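Local atomic coordinates of imidazolonepropionase (Unidentified, PDB entry 2Q09), a protein that catalyses the hydrolytic opening of the imidazolone ring of 4-imidazolone-5-propanoate to give N-formimidoyl-L-glutamate, the third step of histidine degradation. Residues A[252-255]-A[256-260]; A[225-228]-A[229-232]; A[94-97]-A[98-102]; A[83-86]-A[87-91]. All coordinates share one frame; numbering follows the deposited sequence.

How the contacts relate
Along the chain the order is contact 4, contact 3, contact 2, contact 1, and the four fall into two touching pairs. Contacts 4 and 3 lie on the consecutive helices 82-89 and 94-99, their centres about 11 Å apart, with Ile97 set against Glu84 and Arg88. Contacts 2 and 1, also about 11 Å apart between centres, lie on helices 222-234 and 251-257 of the metal-dependent hydrolase barrel, where Tyr229 meets Phe258. The pairs themselves do not touch: contacts 1 and 4 are about 38 Å apart between centres. One pair thus packs two barrel helices against strand 238-243, which carries the iron ligand His242; the other follows Arg81 near the bound inhibitor.

Contact 1 (A[252-255]-A[256-260]); sequences STLA and ANFGA
Leu254 and Phe258 run side by side, one turn apart, with the CD1 methyl of Leu254 3.6 Å from CE2 of the ring. The same ring edge takes in a carbonyl: Leu254 O lies near the ring plane, 3.4 Å from Phe258 CD2. On the inner side, the CB methyls of Ala255 and Ala260 meet at 3.6 Å, closing the turn against its own helix. This is a Schellman motif ending helix 251-257, between strands 238-243 and 262-265 of the barrel. Ala260 N bonds to Ala255 O at 2.9 Å, Gly259 N reaches back to Ala256 O, and Gly259 itself carries the positive phi (69°). Ala255 O is gripped twice, by Ala260 N and Phe258 N from opposite faces of its carbonyl plane. Replacing Phe258 by an alanine would probably leave Leu254 CD1 without its ring neighbour and open a gap beside Tyr229, which the phenylalanine meets edge-to-face. Leu254 also reaches Leu222 and Thr225 of helix 222-234, its CG held anti to the backbone N (chi1 172°). Toward the start of the helix Ser252 OG is hydrogen-bonded to Asp244 OD2; Ala256, near its end, packs on Ala276 and Leu277 of helix 271-280.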
ATOM      1  N   SER A 252      14.345  11.562   0.882  1.00 36.50           N
ATOM      2  CA  SER A 252      13.077  12.074   0.383  1.00 36.27           C
ATOM      3  C   SER A 252      13.286  13.105  -0.726  1.00 36.28           C
ATOM      4  O   SER A 252      12.529  13.146  -1.690  1.00 35.91           O
ATOM      5  CB  SER A 252      12.264  12.684   1.527  1.00 35.56           C
ATOM      6  OG  SER A 252      11.817  11.677   2.416  1.00 34.49           O
ATOM      7  N   THR A 253      14.312  13.941  -0.590  1.00 37.49           N
ATOM      8  CA  THR A 253      14.595  14.954  -1.607  1.00 37.30           C
ATOM      9  C   THR A 253      15.108  14.314  -2.892  1.00 37.01           C
ATOM     10  O   THR A 253      14.824  14.790  -3.990  1.00 38.01           O
ATOM     11  CB  THR A 253      15.631  15.980  -1.103  1.00 38.10           C
ATOM     12  OG1 THR A 253      15.080  16.703   0.007  1.00 37.04           O
ATOM     13  CG2 THR A 253      16.001  16.959  -2.213  1.00 36.89           C
ATOM     14  N   LEU A 254      15.865  13.233  -2.755  1.00 36.62           N
ATOM     15  CA  LEU A 254      16.391  12.529  -3.918  1.00 35.99           C
ATOM     16  C   LEU A 254      15.228  11.893  -4.672  1.00 35.76           C
ATOM     17  O   LEU A 254      15.108  12.025  -5.895  1.00 34.12           O
ATOM     18  CB  LEU A 254      17.376  11.445  -3.476  1.00 35.71           C
ATOM     19  CG  LEU A 254      17.883  10.488  -4.559  1.00 35.66           C
ATOM     20  CD1 LEU A 254      18.684  11.249  -5.609  1.00 34.95           C
ATOM     21  CD2 LEU A 254      18.739   9.414  -3.907  1.00 35.44           C
ATOM     22  N   ALA A 255      14.369  11.202  -3.931  1.00 35.57           N
ATOM     23  CA  ALA A 255      13.208  10.548  -4.515  1.00 35.41           C
ATOM     24  C   ALA A 255      12.328  11.569  -5.225  1.00 35.42           C
ATOM     25  O   ALA A 255      11.840  11.319  -6.330  1.00 35.64           O
ATOM     26  CB  ALA A 255      12.412   9.827  -3.427  1.00 35.31           C
ATOM     27  N   ALA A 256      12.130  12.722  -4.595  1.00 35.83           N
ATOM     28  CA  ALA A 256      11.310  13.768  -5.192  1.00 36.71           C
ATOM     29  C   ALA A 256      11.923  14.246  -6.509  1.00 37.62           C
ATOM     30  O   ALA A 256      11.206  14.562  -7.456  1.00 38.61           O
ATOM     31  CB  ALA A 256      11.161  14.942  -4.223  1.00 34.75           C
ATOM     32  N   ASN A 257      13.252  14.297  -6.570  1.00 38.81           N
ATOM     33  CA  ASN A 257      13.931  14.740  -7.783  1.00 39.90           C
ATOM     34  C   ASN A 257      13.842  13.708  -8.894  1.00 40.30           C
ATOM     35  O   ASN A 257      14.071  14.016 -10.060  1.00 40.06           O
ATOM     36  CB  ASN A 257      15.397  15.057  -7.493  1.00 41.94           C
ATOM     37  CG  ASN A 257      15.563  16.291  -6.630  1.00 43.66           C
ATOM     38  OD1 ASN A 257      14.796  17.247  -6.742  1.00 45.14           O
ATOM     39  ND2 ASN A 257      16.576  16.286  -5.773  1.00 44.63           N
ATOM     40  N   PHE A 258      13.501  12.479  -8.525  1.00 38.61           N
ATOM     41  CA  PHE A 258      13.361  11.392  -9.482  1.00 38.14           C
ATOM     42  C   PHE A 258      11.893  11.168  -9.825  1.00 37.44           C
ATOM     43  O   PHE A 258      11.554  10.227 -10.539  1.00 37.35           O
ATOM     44  CB  PHE A 258      13.971  10.107  -8.909  1.00 37.72           C
ATOM     45  CG  PHE A 258      15.397   9.872  -9.330  1.00 38.02           C
ATOM     46  CD1 PHE A 258      15.686   9.307 -10.568  1.00 38.85           C
ATOM     47  CD2 PHE A 258      16.452  10.229  -8.497  1.00 38.53           C
ATOM     48  CE1 PHE A 258      17.001   9.102 -10.973  1.00 38.51           C
ATOM     49  CE2 PHE A 258      17.775  10.031  -8.894  1.00 39.62           C
ATOM     50  CZ  PHE A 258      18.047   9.461 -10.138  1.00 39.47           C
ATOM     51  N   GLY A 259      11.026  12.039  -9.314  1.00 36.59           N
ATOM     52  CA  GLY A 259       9.606  11.909  -9.586  1.00 34.64           C
ATOM     53  C   GLY A 259       8.992  10.690  -8.915  1.00 33.68           C
ATOM     54  O   GLY A 259       8.136  10.019  -9.495  1.00 32.95           O
ATOM     55  N   ALA A 260       9.427  10.402  -7.694  1.00 31.73           N
ATOM     56  CA  ALA A 260       8.910   9.253  -6.960  1.00 31.01           C
ATOM     57  C   ALA A 260       7.398   9.352  -6.802  1.00 29.84           C
ATOM     58  O   ALA A 260       6.848  10.443  -6.672  1.00 29.70           O
ATOM     59  CB  ALA A 260       9.565   9.177  -5.589  1.00 29.58           C
TER

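Contact 2 (A[225-228]-A[229-232]); sequences TEQV and YLAA
The Tyr229 ring has the Thr225 side chain from the preceding turn over one face: the CG2 methyl stands 4.0 Å from the ring centroid, 26° off the normal, a CH-pi contact. Thr225 O lies over the same face, 3.7 Å above the plane and displaced toward the rim, near CG. Val228 CG1 comes loosely toward Tyr229 CD1, at 4.3 Å. The methyl owes its place to chi1 of Thr225 (-63°), which sets CG2 anti to the backbone N and leaves OG1 to bond Ser221 O, a turn earlier.

The outward side of the helix is looser. Leu230 CD1 lies alongside Glu226 CG at 4.2 Å and comes within 3.8 Å of Gln227 OE1, whose chain bends at chi2 and slants across the leucine. Beneath these side chains the backbone is regular: Tyr229 N bonds to Thr225 O at 3.2 Å and nearly straight (173°), and Ala232 N bonds to Val228 O at 2.9 Å.

Helix 222-234 links barrel strands 210-213 and 238-243, and its inner face packs on both: Val228 on Val211 and Val213, Tyr229 on Val213, Val239 and Met243. Ala231 faces helix 187-204. The tyrosine is held in two ways: the hydroxyl of this buried residue is satisfied by Lys240 O of strand 238-243, while the threonine methyl against its face probably limits how far the ring can turn.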
ATOM      1  N   THR A 225      21.262   4.565  -3.408  1.00 33.83           N
ATOM      2  CA  THR A 225      19.845   4.694  -3.720  1.00 34.07           C
ATOM      3  C   THR A 225      19.700   5.344  -5.090  1.00 34.17           C
ATOM      4  O   THR A 225      18.848   4.959  -5.885  1.00 33.08           O
ATOM      5  CB  THR A 225      19.112   5.564  -2.664  1.00 33.93           C
ATOM      6  OG1 THR A 225      19.178   4.926  -1.380  1.00 33.27           O
ATOM      7  CG2 THR A 225      17.654   5.758  -3.054  1.00 34.12           C
ATOM      8  N   GLU A 226      20.550   6.325  -5.368  1.00 34.36           N
ATOM      9  CA  GLU A 226      20.501   7.016  -6.646  1.00 35.81           C
ATOM     10  C   GLU A 226      20.815   6.079  -7.803  1.00 34.11           C
ATOM     11  O   GLU A 226      20.222   6.190  -8.871  1.00 34.44           O
ATOM     12  CB  GLU A 226      21.489   8.175  -6.649  1.00 37.99           C
ATOM     13  CG  GLU A 226      21.676   8.807  -8.005  1.00 42.38           C
ATOM     14  CD  GLU A 226      22.586  10.008  -7.947  1.00 46.72           C
ATOM     15  OE1 GLU A 226      23.684   9.891  -7.366  1.00 47.81           O
ATOM     16  OE2 GLU A 226      22.205  11.064  -8.485  1.00 48.58           O
ATOM     17  N   GLN A 227      21.751   5.160  -7.587  1.00 35.13           N
ATOM     18  CA  GLN A 227      22.126   4.202  -8.618  1.00 36.17           C
ATOM     19  C   GLN A 227      20.917   3.365  -9.018  1.00 35.87           C
ATOM     20  O   GLN A 227      20.692   3.097 -10.195  1.00 35.52           O
ATOM     21  CB  GLN A 227      23.249   3.293  -8.106  1.00 37.92           C
ATOM     22  CG  GLN A 227      24.608   3.972  -8.032  1.00 40.40           C
ATOM     23  CD  GLN A 227      25.033   4.551  -9.364  1.00 41.72           C
ATOM     24  OE1 GLN A 227      24.949   5.755  -9.585  1.00 42.39           O
ATOM     25  NE2 GLN A 227      25.474   3.689 -10.268  1.00 43.14           N
ATOM     26  N   VAL A 228      20.133   2.951  -8.029  1.00 35.71           N
ATOM     27  CA  VAL A 228      18.944   2.155  -8.294  1.00 34.92           C
ATOM     28  C   VAL A 228      17.908   2.925  -9.105  1.00 33.93           C
ATOM     29  O   VAL A 228      17.455   2.438 -10.137  1.00 33.86           O
ATOM     30  CB  VAL A 228      18.299   1.668  -6.981  1.00 35.33           C
ATOM     31  CG1 VAL A 228      16.910   1.108  -7.261  1.00 35.66           C
ATOM     32  CG2 VAL A 228      19.172   0.598  -6.344  1.00 36.10           C
ATOM     33  N   TYR A 229      17.531   4.115  -8.646  1.00 34.20           N
ATOM     34  CA  TYR A 229      16.542   4.921  -9.362  1.00 34.95           C
ATOM     35  C   TYR A 229      16.952   5.162 -10.811  1.00 33.81           C
ATOM     36  O   TYR A 229      16.102   5.252 -11.699  1.00 33.53           O
ATOM     37  CB  TYR A 229      16.321   6.268  -8.660  1.00 35.25           C
ATOM     38  CG  TYR A 229      15.639   6.158  -7.310  1.00 37.56           C
ATOM     39  CD1 TYR A 229      15.020   4.976  -6.914  1.00 37.54           C
ATOM     40  CD2 TYR A 229      15.599   7.245  -6.438  1.00 37.85           C
ATOM     41  CE1 TYR A 229      14.376   4.878  -5.682  1.00 37.88           C
ATOM     42  CE2 TYR A 229      14.962   7.155  -5.207  1.00 38.47           C
ATOM     43  CZ  TYR A 229      14.353   5.970  -4.835  1.00 38.25           C
ATOM     44  OH  TYR A 229      13.724   5.872  -3.613  1.00 37.75           O
ATOM     45  N   LEU A 230      18.254   5.271 -11.044  1.00 34.74           N
ATOM     46  CA  LEU A 230      18.759   5.489 -12.396  1.00 36.43           C
ATOM     47  C   LEU A 230      18.428   4.299 -13.286  1.00 36.36           C
ATOM     48  O   LEU A 230      17.997   4.459 -14.428  1.00 36.19           O
ATOM     49  CB  LEU A 230      20.272   5.704 -12.368  1.00 36.95           C
ATOM     50  CG  LEU A 230      20.710   7.097 -11.920  1.00 37.54           C
ATOM     51  CD1 LEU A 230      22.221   7.140 -11.788  1.00 39.24           C
ATOM     52  CD2 LEU A 230      20.233   8.127 -12.934  1.00 38.47           C
ATOM     53  N   ALA A 231      18.634   3.103 -12.751  1.00 35.79           N
ATOM     54  CA  ALA A 231      18.352   1.878 -13.485  1.00 35.00           C
ATOM     55  C   ALA A 231      16.850   1.759 -13.737  1.00 35.25           C
ATOM     56  O   ALA A 231      16.416   1.462 -14.851  1.00 33.68           O
ATOM     57  CB  ALA A 231      18.853   0.679 -12.695  1.00 34.95           C
ATOM     58  N   ALA A 232      16.062   1.999 -12.695  1.00 35.48           N
ATOM     59  CA  ALA A 232      14.612   1.929 -12.809  1.00 35.26           C
ATOM     60  C   ALA A 232      14.215   2.847 -13.957  1.00 36.17           C
ATOM     61  O   ALA A 232      13.467   2.460 -14.856  1.00 35.24           O
ATOM     62  CB  ALA A 232      13.961   2.397 -11.515  1.00 35.08           C
TER

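Contact 3 (A[94-97]-A[98-102]); sequences YAEI and ARKGG
This is a local contact within the short surface helix 94-99, which follows helix 82-89 and ends in a Schellman motif close to the substrate-binding residue Arg81. Gly101, at positive phi, is the C-prime residue: Gly102 N bonds to Ile97 O at 2.8 Å, and Gly101 N bonds to Ala98 O. A CB on Gly102 would run into Ile97 CG2, so glycine suits this position. The CB methyl of Ala98 sits over a face of the Tyr94 ring, one turn earlier, 4.2 Å from its centroid, in a CH-pi contact. Ile97, the buried residue of the group, turns to Glu84 and Arg88 of helix 82-89. On the solvent side Glu96 and Arg99 form a salt bridge, carboxylate and guanidinium planes 45° apart. Arg99 CG is wedged between its own backbone N and carbonyl carbon (chi1 53°), which swings the chain back over the Ala95 and Glu96 carbonyls toward the acid. A glutamine in place of Glu96 would probably leave the Arg99 guanidinium without its opposite charge and freer to turn. Glu96 OE2 meets Arg99 NH1 at the guanidinium edge, at 2.8 Å but badly bent (115°), so the hydrogen bond is weak, and OE2 lies 3.5 Å from Lys100 CG.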
ATOM      1  N   TYR A  94      19.532  -8.579  21.850  1.00 36.57           N
ATOM      2  CA  TYR A  94      19.389  -8.700  20.404  1.00 39.61           C
ATOM      3  C   TYR A  94      20.656  -9.279  19.777  1.00 39.51           C
ATOM      4  O   TYR A  94      20.594  -9.968  18.762  1.00 39.72           O
ATOM      5  CB  TYR A  94      19.081  -7.344  19.761  1.00 42.89           C
ATOM      6  CG  TYR A  94      18.962  -7.442  18.252  1.00 46.04           C
ATOM      7  CD1 TYR A  94      18.122  -8.389  17.668  1.00 46.99           C
ATOM      8  CD2 TYR A  94      19.711  -6.619  17.410  1.00 47.47           C
ATOM      9  CE1 TYR A  94      18.032  -8.521  16.289  1.00 49.43           C
ATOM     10  CE2 TYR A  94      19.630  -6.741  16.022  1.00 49.15           C
ATOM     11  CZ  TYR A  94      18.787  -7.699  15.471  1.00 49.64           C
ATOM     12  OH  TYR A  94      18.700  -7.839  14.105  1.00 51.43           O
ATOM     13  N   ALA A  95      21.807  -9.003  20.386  1.00 39.56           N
ATOM     14  CA  ALA A  95      23.073  -9.514  19.877  1.00 39.57           C
ATOM     15  C   ALA A  95      23.031 -11.032  19.796  1.00 39.92           C
ATOM     16  O   ALA A  95      23.473 -11.620  18.815  1.00 39.47           O
ATOM     17  CB  ALA A  95      24.217  -9.071  20.781  1.00 42.02           C
ATOM     18  N   GLU A  96      22.490 -11.668  20.829  1.00 39.25           N
ATOM     19  CA  GLU A  96      22.393 -13.121  20.863  1.00 38.94           C
ATOM     20  C   GLU A  96      21.435 -13.607  19.778  1.00 39.05           C
ATOM     21  O   GLU A  96      21.719 -14.583  19.083  1.00 39.04           O
ATOM     22  CB  GLU A  96      21.913 -13.583  22.247  1.00 37.32           C
ATOM     23  CG  GLU A  96      21.678 -15.085  22.377  1.00 38.07           C
ATOM     24  CD  GLU A  96      22.941 -15.914  22.179  1.00 38.81           C
ATOM     25  OE1 GLU A  96      23.990 -15.549  22.749  1.00 40.47           O
ATOM     26  OE2 GLU A  96      22.875 -16.937  21.462  1.00 41.16           O
ATOM     27  N   ILE A  97      20.301 -12.930  19.639  1.00 39.98           N
ATOM     28  CA  ILE A  97      19.308 -13.289  18.634  1.00 39.93           C
ATOM     29  C   ILE A  97      19.913 -13.141  17.243  1.00 40.94           C
ATOM     30  O   ILE A  97      19.736 -14.001  16.383  1.00 40.81           O
ATOM     31  CB  ILE A  97      18.064 -12.379  18.751  1.00 39.81           C
ATOM     32  CG1 ILE A  97      17.260 -12.767  19.995  1.00 39.71           C
ATOM     33  CG2 ILE A  97      17.221 -12.471  17.491  1.00 38.34           C
ATOM     34  CD1 ILE A  97      16.385 -11.659  20.523  1.00 40.81           C
ATOM     35  N   ALA A  98      20.634 -12.047  17.032  1.00 41.05           N
ATOM     36  CA  ALA A  98      21.255 -11.780  15.744  1.00 43.06           C
ATOM     37  C   ALA A  98      22.384 -12.752  15.416  1.00 43.82           C
ATOM     38  O   ALA A  98      22.423 -13.299  14.317  1.00 43.95           O
ATOM     39  CB  ALA A  98      21.770 -10.350  15.705  1.00 43.02           C
ATOM     40  N   ARG A  99      23.298 -12.980  16.355  1.00 45.41           N
ATOM     41  CA  ARG A  99      24.406 -13.894  16.090  1.00 47.43           C
ATOM     42  C   ARG A  99      23.902 -15.274  15.685  1.00 47.48           C
ATOM     43  O   ARG A  99      24.576 -15.997  14.960  1.00 46.97           O
ATOM     44  CB  ARG A  99      25.370 -13.980  17.296  1.00 49.38           C
ATOM     45  CG  ARG A  99      24.751 -14.299  18.651  1.00 52.75           C
ATOM     46  CD  ARG A  99      25.805 -14.278  19.770  1.00 54.57           C
ATOM     47  NE  ARG A  99      26.787 -15.349  19.637  1.00 56.66           N
ATOM     48  CZ  ARG A  99      26.500 -16.641  19.759  1.00 57.78           C
ATOM     49  NH1 ARG A  99      25.264 -17.026  20.022  1.00 57.86           N
ATOM     50  NH2 ARG A  99      27.449 -17.549  19.602  1.00 58.23           N
ATOM     51  N   LYS A 100      22.709 -15.638  16.147  1.00 47.77           N
ATOM     52  CA  LYS A 100      22.119 -16.923  15.788  1.00 48.42           C
ATOM     53  C   LYS A 100      21.280 -16.772  14.519  1.00 48.37           C
ATOM     54  O   LYS A 100      20.449 -17.620  14.210  1.00 48.73           O
ATOM     55  CB  LYS A 100      21.240 -17.468  16.923  1.00 49.50           C
ATOM     56  CG  LYS A 100      21.978 -17.802  18.216  1.00 52.65           C
ATOM     57  CD  LYS A 100      22.907 -19.009  18.078  1.00 53.56           C
ATOM     58  CE  LYS A 100      22.146 -20.309  17.811  1.00 56.03           C
ATOM     59  NZ  LYS A 100      23.021 -21.506  17.861  1.00 56.43           N
ATOM     60  N   GLY A 101      21.490 -15.675  13.798  1.00 47.18           N
ATOM     61  CA  GLY A 101      20.770 -15.444  12.555  1.00 45.60           C
ATOM     62  C   GLY A 101      19.360 -14.883  12.622  1.00 44.96           C
ATOM     63  O   GLY A 101      18.564 -15.119  11.716  1.00 45.11           O
ATOM     64  N   GLY A 102      19.034 -14.147  13.678  1.00 43.13           N
ATOM     65  CA  GLY A 102      17.707 -13.571  13.799  1.00 40.25           C
ATOM     66  C   GLY A 102      17.593 -12.256  13.050  1.00 38.58           C
ATOM     67  O   GLY A 102      18.560 -11.807  12.424  1.00 39.19           O
TER

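Contact 4 (A[83-86]-A[87-91]); sequences EEFE and LRQKG
Phe85 and Gln89, Glu86 and Lys90 pair off one turn apart at the C-terminal end of helix 82-89, which closes in a Schellman motif with Gly91 at positive phi (105°). The backbone bonds come first: Gln89 N to Phe85 O at 2.9 Å, Lys90 N to Glu86 O, also at 2.9 Å, and Gly91 N back to Arg88 O.

The second kind is stacking. Gln89 bends at chi2 (-60°) and folds its chain back over the Phe85 ring, with CG 3.9 Å from the centroid in a CH-pi contact. Its amide lies almost parallel to the ring, 5° apart, over the rim, with CD 3.7 Å from Phe85 CZ. Phe293 also meets the Phe85 ring, its plane inclined to it.

Charged groups make up the third kind. Glu84 OE1 is hydrogen-bonded to Gly103 N, just beyond helix 94-99, and makes a long, weak ion pair with Arg81, a residue of the inhibitor pocket, which places Glu84 in the second shell of that pocket. Glu86 and Lys90 run alongside one another, Glu86 CG 3.8 Å from Lys90 CE, but their charged ends stay apart. A water spans them instead, accepting from Lys90 NZ at 2.6 Å and donating only weakly to Glu86 OE1 at 3.4 Å.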
ATOM      1  N   GLU A  83       8.832 -16.207  17.654  1.00 27.16           N
ATOM      2  CA  GLU A  83       9.685 -16.746  18.707  1.00 28.94           C
ATOM      3  C   GLU A  83      10.787 -15.766  19.066  1.00 28.26           C
ATOM      4  O   GLU A  83      11.144 -15.603  20.232  1.00 28.29           O
ATOM      5  CB  GLU A  83      10.283 -18.081  18.269  1.00 32.31           C
ATOM      6  CG  GLU A  83       9.299 -19.221  18.405  1.00 36.62           C
ATOM      7  CD  GLU A  83       9.805 -20.513  17.804  1.00 40.75           C
ATOM      8  OE1 GLU A  83       9.794 -20.633  16.561  1.00 43.98           O
ATOM      9  OE2 GLU A  83      10.219 -21.403  18.573  1.00 41.13           O
ATOM     10  N   GLU A  84      11.328 -15.116  18.047  1.00 26.39           N
ATOM     11  CA  GLU A  84      12.371 -14.128  18.238  1.00 26.81           C
ATOM     12  C   GLU A  84      11.813 -12.991  19.098  1.00 26.40           C
ATOM     13  O   GLU A  84      12.495 -12.488  19.999  1.00 24.82           O
ATOM     14  CB  GLU A  84      12.807 -13.591  16.874  1.00 30.81           C
ATOM     15  CG  GLU A  84      13.872 -12.536  16.914  1.00 34.86           C
ATOM     16  CD  GLU A  84      14.094 -11.921  15.553  1.00 37.98           C
ATOM     17  OE1 GLU A  84      14.259 -12.681  14.573  1.00 35.37           O
ATOM     18  OE2 GLU A  84      14.102 -10.677  15.468  1.00 40.00           O
ATOM     19  N   PHE A  85      10.580 -12.581  18.802  1.00 24.07           N
ATOM     20  CA  PHE A  85       9.919 -11.507  19.547  1.00 21.76           C
ATOM     21  C   PHE A  85       9.783 -11.918  21.013  1.00 21.55           C
ATOM     22  O   PHE A  85      10.081 -11.149  21.928  1.00 20.41           O
ATOM     23  CB  PHE A  85       8.525 -11.245  18.972  1.00 21.38           C
ATOM     24  CG  PHE A  85       7.753 -10.180  19.698  1.00 21.35           C
ATOM     25  CD1 PHE A  85       8.190  -8.858  19.686  1.00 21.94           C
ATOM     26  CD2 PHE A  85       6.587 -10.494  20.387  1.00 22.00           C
ATOM     27  CE1 PHE A  85       7.473  -7.853  20.352  1.00 21.72           C
ATOM     28  CE2 PHE A  85       5.860  -9.507  21.058  1.00 21.94           C
ATOM     29  CZ  PHE A  85       6.305  -8.178  21.040  1.00 20.75           C
ATOM     30  N   GLU A  86       9.319 -13.144  21.224  1.00 22.44           N
ATOM     31  CA  GLU A  86       9.145 -13.673  22.567  1.00 23.63           C
ATOM     32  C   GLU A  86      10.462 -13.599  23.347  1.00 23.60           C
ATOM     33  O   GLU A  86      10.497 -13.156  24.493  1.00 23.47           O
ATOM     34  CB  GLU A  86       8.660 -15.118  22.497  1.00 24.39           C
ATOM     35  CG  GLU A  86       8.560 -15.789  23.845  1.00 26.58           C
ATOM     36  CD  GLU A  86       7.659 -17.000  23.815  1.00 31.06           C
ATOM     37  OE1 GLU A  86       8.050 -18.039  23.226  1.00 33.25           O
ATOM     38  OE2 GLU A  86       6.550 -16.905  24.377  1.00 32.74           O
ATOM     39  N   LEU A  87      11.545 -14.037  22.713  1.00 24.94           N
ATOM     40  CA  LEU A  87      12.857 -14.013  23.360  1.00 25.93           C
ATOM     41  C   LEU A  87      13.243 -12.608  23.781  1.00 26.25           C
ATOM     42  O   LEU A  87      13.792 -12.402  24.868  1.00 25.60           O
ATOM     43  CB  LEU A  87      13.929 -14.578  22.430  1.00 28.40           C
ATOM     44  CG  LEU A  87      13.888 -16.085  22.193  1.00 30.13           C
ATOM     45  CD1 LEU A  87      15.055 -16.478  21.295  1.00 33.09           C
ATOM     46  CD2 LEU A  87      13.967 -16.820  23.524  1.00 30.70           C
ATOM     47  N   ARG A  88      12.962 -11.640  22.913  1.00 24.85           N
ATOM     48  CA  ARG A  88      13.259 -10.249  23.214  1.00 24.85           C
ATOM     49  C   ARG A  88      12.436  -9.769  24.399  1.00 23.20           C
ATOM     50  O   ARG A  88      12.942  -9.074  25.275  1.00 23.23           O
ATOM     51  CB  ARG A  88      12.936  -9.358  22.023  1.00 29.00           C
ATOM     52  CG  ARG A  88      13.969  -9.358  20.926  1.00 35.12           C
ATOM     53  CD  ARG A  88      13.602  -8.266  19.949  1.00 41.67           C
ATOM     54  NE  ARG A  88      14.717  -7.867  19.105  1.00 47.23           N
ATOM     55  CZ  ARG A  88      14.780  -6.700  18.478  1.00 50.68           C
ATOM     56  NH1 ARG A  88      13.798  -5.827  18.605  1.00 50.04           N
ATOM     57  NH2 ARG A  88      15.825  -6.408  17.724  1.00 53.64           N
ATOM     58  N   GLN A  89      11.154 -10.118  24.404  1.00 21.58           N
ATOM     59  CA  GLN A  89      10.270  -9.716  25.491  1.00 21.45           C
ATOM     60  C   GLN A  89      10.773 -10.319  26.804  1.00 21.21           C
ATOM     61  O   GLN A  89      10.620  -9.717  27.867  1.00 20.57           O
ATOM     62  CB  GLN A  89       8.839 -10.185  25.223  1.00 21.67           C
ATOM     63  CG  GLN A  89       8.116  -9.456  24.097  1.00 22.26           C
ATOM     64  CD  GLN A  89       7.979  -7.957  24.335  1.00 23.72           C
ATOM     65  OE1 GLN A  89       8.796  -7.172  23.858  1.00 25.28           O
ATOM     66  NE2 GLN A  89       6.947  -7.555  25.082  1.00 19.93           N
ATOM     67  N   LYS A  90      11.363 -11.511  26.717  1.00 21.38           N
ATOM     68  CA  LYS A  90      11.892 -12.193  27.895  1.00 25.32           C
ATOM     69  C   LYS A  90      13.195 -11.557  28.366  1.00 25.19           C
ATOM     70  O   LYS A  90      13.663 -11.845  29.463  1.00 26.82           O
ATOM     71  CB  LYS A  90      12.146 -13.669  27.604  1.00 26.00           C
ATOM     72  CG  LYS A  90      10.901 -14.509  27.401  1.00 28.98           C
ATOM     73  CD  LYS A  90      11.318 -15.956  27.254  1.00 31.60           C
ATOM     74  CE  LYS A  90      10.157 -16.893  27.074  1.00 34.10           C
ATOM     75  NZ  LYS A  90      10.692 -18.286  27.065  1.00 39.11           N
ATOM     76  N   GLY A  91      13.789 -10.708  27.530  1.00 24.59           N
ATOM     77  CA  GLY A  91      15.019 -10.045  27.927  1.00 25.22           C
ATOM     78  C   GLY A  91      16.307 -10.548  27.292  1.00 26.01           C
ATOM     79  O   GLY A  91      17.400 -10.146  27.694  1.00 26.06           O
TER
HETATM   80  O   HOH W   1      11.152 -18.677  24.585  1.00 40.94           O